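PDB 4Y9V: particle-associated lyase from Acinetobacter bacteriophage AP22, which binds capsular saccharide of Acinetobacter baumannii as a trimeric phage tailspike and probably cleaves the polysaccharide as a lyase. Local coordinates for residues N535-L546 / D596-K607. Sequence-based numbering, arbitrary orientation.
Sequences NNTATRANVINL and DQVRPAILWNKK. Unlike the reference sequence in segment 596-607: Ile602 (reference Val). With SO4 (sulfate ion), chain L.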
# COMPACT_ATOMS: atom_id res chain seq x y z
N ASN A 535 52.18 -35.61 -5.47
CA ASN A 535 52.62 -35.23 -6.80
C ASN A 535 51.69 -34.24 -7.49
O ASN A 535 51.99 -33.81 -8.62
CB ASN A 535 52.98 -36.40 -7.73
CG ASN A 535 54.09 -37.23 -7.18
OD1 ASN A 535 55.06 -36.67 -6.62
ND2 ASN A 535 53.97 -38.54 -7.31
N ASN A 536 50.60 -33.79 -6.83
CA ASN A 536 49.79 -32.77 -7.50
C ASN A 536 50.63 -31.50 -7.75
O ASN A 536 51.31 -30.99 -6.88
CB ASN A 536 48.63 -32.33 -6.61
CG ASN A 536 47.35 -33.16 -6.62
OD1 ASN A 536 46.46 -32.85 -5.80
ND2 ASN A 536 47.20 -34.12 -7.46
N THR A 537 50.42 -30.95 -8.95
CA THR A 537 50.87 -29.62 -9.32
C THR A 537 49.70 -28.65 -9.35
O THR A 537 49.90 -27.43 -9.35
CB THR A 537 51.64 -29.65 -10.63
OG1 THR A 537 50.77 -30.27 -11.61
CG2 THR A 537 52.95 -30.44 -10.50
N ALA A 538 48.48 -29.16 -9.40
CA ALA A 538 47.24 -28.44 -9.15
C ALA A 538 46.37 -29.35 -8.30
O ALA A 538 46.47 -30.59 -8.42
CB ALA A 538 46.56 -28.07 -10.44
N THR A 539 45.48 -28.77 -7.50
CA THR A 539 44.45 -29.52 -6.81
C THR A 539 43.12 -28.84 -7.17
O THR A 539 42.90 -27.70 -6.78
CB THR A 539 44.65 -29.59 -5.32
OG1 THR A 539 45.94 -30.23 -5.02
CG2 THR A 539 43.54 -30.31 -4.62
N ARG A 540 42.27 -29.55 -7.92
CA ARG A 540 41.10 -28.96 -8.53
C ARG A 540 39.85 -29.51 -7.90
O ARG A 540 39.71 -30.74 -7.79
CB ARG A 540 41.08 -29.24 -10.04
CG ARG A 540 42.45 -28.93 -10.68
CD ARG A 540 42.41 -28.88 -12.23
NE ARG A 540 42.06 -30.19 -12.80
CZ ARG A 540 42.08 -30.40 -14.11
NH1 ARG A 540 42.43 -29.42 -14.93
NH2 ARG A 540 41.74 -31.59 -14.58
N ALA A 541 38.90 -28.65 -7.51
CA ALA A 541 37.59 -29.14 -7.19
C ALA A 541 36.96 -29.73 -8.45
O ALA A 541 37.28 -29.34 -9.57
CB ALA A 541 36.72 -27.99 -6.70
N ASN A 542 36.01 -30.66 -8.29
CA ASN A 542 35.20 -31.04 -9.40
C ASN A 542 34.41 -29.82 -9.88
O ASN A 542 34.09 -28.91 -9.11
CB ASN A 542 34.20 -32.15 -9.05
CG ASN A 542 34.82 -33.48 -8.68
OD1 ASN A 542 36.03 -33.74 -8.81
ND2 ASN A 542 33.98 -34.30 -8.20
N VAL A 543 34.07 -29.81 -11.17
CA VAL A 543 33.27 -28.70 -11.70
C VAL A 543 31.98 -28.58 -10.91
O VAL A 543 31.33 -29.58 -10.52
CB VAL A 543 33.03 -28.89 -13.21
CG1 VAL A 543 32.12 -30.06 -13.54
CG2 VAL A 543 32.45 -27.62 -13.82
N ILE A 544 31.61 -27.34 -10.66
CA ILE A 544 30.40 -26.98 -9.93
C ILE A 544 29.37 -26.47 -10.91
O ILE A 544 29.61 -25.51 -11.65
CB ILE A 544 30.74 -25.93 -8.88
CG1 ILE A 544 31.82 -26.44 -7.92
CG2 ILE A 544 29.51 -25.48 -8.14
CD1 ILE A 544 32.24 -25.42 -6.93
N ASN A 545 28.20 -27.12 -10.94
CA ASN A 545 27.08 -26.72 -11.74
C ASN A 545 26.19 -25.79 -10.95
O ASN A 545 25.69 -26.12 -9.88
CB ASN A 545 26.27 -27.96 -12.12
CG ASN A 545 27.09 -28.81 -13.08
OD1 ASN A 545 27.41 -28.39 -14.21
ND2 ASN A 545 27.51 -29.97 -12.63
N LEU A 546 26.03 -24.57 -11.44
CA LEU A 546 25.33 -23.53 -10.72
C LEU A 546 23.81 -23.73 -10.81
O LEU A 546 23.26 -24.00 -11.87
CB LEU A 546 25.68 -22.17 -11.33
CG LEU A 546 27.18 -21.81 -11.29
CD1 LEU A 546 27.38 -20.51 -12.04
CD2 LEU A 546 27.71 -21.80 -9.87
N ASP A 596 27.04 -21.65 -16.73
CA ASP A 596 26.44 -22.53 -15.77
C ASP A 596 27.49 -23.23 -14.89
O ASP A 596 27.06 -24.16 -14.16
CB ASP A 596 25.54 -23.54 -16.53
CG ASP A 596 26.28 -24.50 -17.44
OD1 ASP A 596 27.37 -24.15 -17.94
OD2 ASP A 596 25.87 -25.67 -17.68
N GLN A 597 28.79 -22.88 -14.86
CA GLN A 597 29.80 -23.68 -14.17
C GLN A 597 30.95 -22.80 -13.71
O GLN A 597 31.35 -21.84 -14.37
CB GLN A 597 30.41 -24.75 -15.09
CG GLN A 597 29.38 -25.81 -15.50
CD GLN A 597 30.02 -26.88 -16.34
OE1 GLN A 597 30.91 -26.63 -17.14
NE2 GLN A 597 29.54 -28.11 -16.13
N VAL A 598 31.50 -23.20 -12.55
CA VAL A 598 32.79 -22.70 -12.07
C VAL A 598 33.64 -23.89 -11.63
O VAL A 598 33.10 -25.00 -11.46
CB VAL A 598 32.65 -21.67 -10.94
CG1 VAL A 598 31.83 -20.46 -11.41
CG2 VAL A 598 32.04 -22.26 -9.68
N ARG A 599 34.91 -23.69 -11.41
CA ARG A 599 35.78 -24.79 -10.99
C ARG A 599 36.96 -24.28 -10.21
O ARG A 599 38.09 -24.12 -10.73
CB ARG A 599 36.22 -25.67 -12.18
CG ARG A 599 36.84 -26.97 -11.68
CD ARG A 599 37.33 -27.85 -12.85
NE ARG A 599 37.76 -29.13 -12.31
CZ ARG A 599 38.24 -30.12 -13.05
NH1 ARG A 599 38.46 -29.97 -14.33
NH2 ARG A 599 38.51 -31.26 -12.47
N PRO A 600 36.78 -24.01 -8.91
CA PRO A 600 37.89 -23.53 -8.09
C PRO A 600 39.03 -24.57 -8.04
O PRO A 600 38.79 -25.76 -8.07
CB PRO A 600 37.23 -23.42 -6.71
CG PRO A 600 35.81 -23.41 -6.92
CD PRO A 600 35.52 -24.14 -8.15
N ALA A 601 40.24 -24.03 -7.95
CA ALA A 601 41.43 -24.88 -7.86
C ALA A 601 42.54 -24.13 -7.15
O ALA A 601 42.51 -22.92 -7.01
CB ALA A 601 41.88 -25.29 -9.27
N ILE A 602 43.56 -24.90 -6.76
CA ILE A 602 44.84 -24.39 -6.33
C ILE A 602 45.90 -24.78 -7.35
O ILE A 602 45.95 -25.93 -7.79
CB ILE A 602 45.25 -25.06 -4.95
CG1 ILE A 602 44.33 -24.61 -3.86
CG2 ILE A 602 46.71 -24.78 -4.64
CD1 ILE A 602 44.26 -23.14 -3.97
N LEU A 603 46.76 -23.82 -7.67
CA LEU A 603 48.00 -24.07 -8.41
C LEU A 603 49.15 -24.03 -7.38
O LEU A 603 49.29 -23.04 -6.64
CB LEU A 603 48.23 -23.05 -9.50
CG LEU A 603 47.16 -23.02 -10.60
CD1 LEU A 603 47.44 -21.93 -11.59
CD2 LEU A 603 47.05 -24.33 -11.32
N TRP A 604 49.93 -25.08 -7.32
CA TRP A 604 51.02 -25.20 -6.37
C TRP A 604 52.32 -24.65 -6.95
O TRP A 604 52.63 -24.93 -8.13
CB TRP A 604 51.24 -26.68 -5.96
CG TRP A 604 50.04 -27.28 -5.32
CD1 TRP A 604 49.19 -28.18 -5.88
CD2 TRP A 604 49.55 -27.01 -3.99
NE1 TRP A 604 48.18 -28.51 -4.98
CE2 TRP A 604 48.38 -27.79 -3.83
CE3 TRP A 604 49.96 -26.19 -2.96
CZ2 TRP A 604 47.63 -27.77 -2.64
CZ3 TRP A 604 49.23 -26.16 -1.77
CH2 TRP A 604 48.07 -26.95 -1.65
N ASN A 605 53.11 -23.98 -6.15
CA ASN A 605 54.46 -23.59 -6.57
C ASN A 605 55.48 -24.70 -6.41
O ASN A 605 56.56 -24.61 -6.99
CB ASN A 605 54.92 -22.30 -5.87
CG ASN A 605 54.96 -22.42 -4.36
OD1 ASN A 605 54.18 -23.14 -3.74
ND2 ASN A 605 55.88 -21.68 -3.75
N LYS A 606 55.21 -25.75 -5.66
CA LYS A 606 56.08 -26.94 -5.72
C LYS A 606 55.12 -28.07 -5.38
O LYS A 606 54.23 -27.99 -4.52
CB LYS A 606 57.34 -26.86 -4.86
CG LYS A 606 57.06 -26.74 -3.40
CD LYS A 606 58.24 -27.21 -2.58
CE LYS A 606 58.39 -26.72 -1.19
NZ LYS A 606 59.71 -27.07 -0.55
N LYS A 607 55.34 -29.16 -6.11
CA LYS A 607 54.42 -30.26 -6.17
C LYS A 607 54.25 -30.85 -4.77
O LYS A 607 55.16 -30.89 -3.93
CB LYS A 607 54.83 -31.33 -7.17
CG LYS A 607 55.83 -32.31 -6.83
CD LYS A 607 56.10 -33.29 -7.98
CE LYS A 607 57.37 -34.09 -7.62
NZ LYS A 607 57.60 -35.07 -8.69
S SO4 L . 41.15 -33.81 -11.67
O1 SO4 L . 42.17 -34.89 -11.83
O2 SO4 L . 41.80 -32.57 -11.16
O3 SO4 L . 40.12 -34.27 -10.67
O4 SO4 L . 40.47 -33.57 -13.01
O HOH W 1 57.55 -37.48 -7.21
O HOH W 2 51.29 -25.25 -10.53
O HOH W 3 38.45 -32.35 -9.74
O HOH W 4 26.11 -27.72 -16.28
O HOH W 5 25.22 -26.90 -15.39
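Arg599 and Arg540 meet where two antiparallel strands of the C-terminal Ig-like domain part for a few residues, a worked example of side chains supplementing sparse backbone pairing. Pairing runs from Ala538–Leu603 to Arg540–Ala601, then resumes one residue out of step at Ile544–Val598; between them the main-chain bond from Ala541 N to Pro600 O (2.9 Å) still spans the gap. Here Arg599 stretches across to the other strand, CG anti to the backbone N (chi1 -167°) and the chain extended, so that NE meets Ala541 O at 2.8 Å, within the guanidinium plane and nearly along the carbonyl axis. Its NH1 lies over the face of the Arg540 guanidinium, the planes 36° apart. A sulfate, probably from the crystallisation liquor, bridges the two cations: Arg540 gives NE to O2 and NH2 to O4 (2.8 Å), while Arg599 NH2 also reaches O4. Arg540 NH1 and Arg599 NH1 bind Trp569 O and Ser568 OG of a second subunit, tying the strand pair to the trimer interface.

Beyond the gap, Gln597 NE2 donates almost straight to Asn545 OD1 (2.9 Å), the two side chains lying alongside each other with their amide planes 40° apart. On the other face of the sheet Ile544 CD1 rests on Pro600 CD at 3.7 Å, and Trp618 of strand 613-623 packs against Ile544. At the opposite end the buried Trp604 ring carries Ile602 CG2 over one face. Thr539 OG1 is gripped twice, accepting from Trp604 NE1 at 2.8 Å in the indole plane and donating a hydrogen bond to Asn536 OD1, also at 2.8 Å.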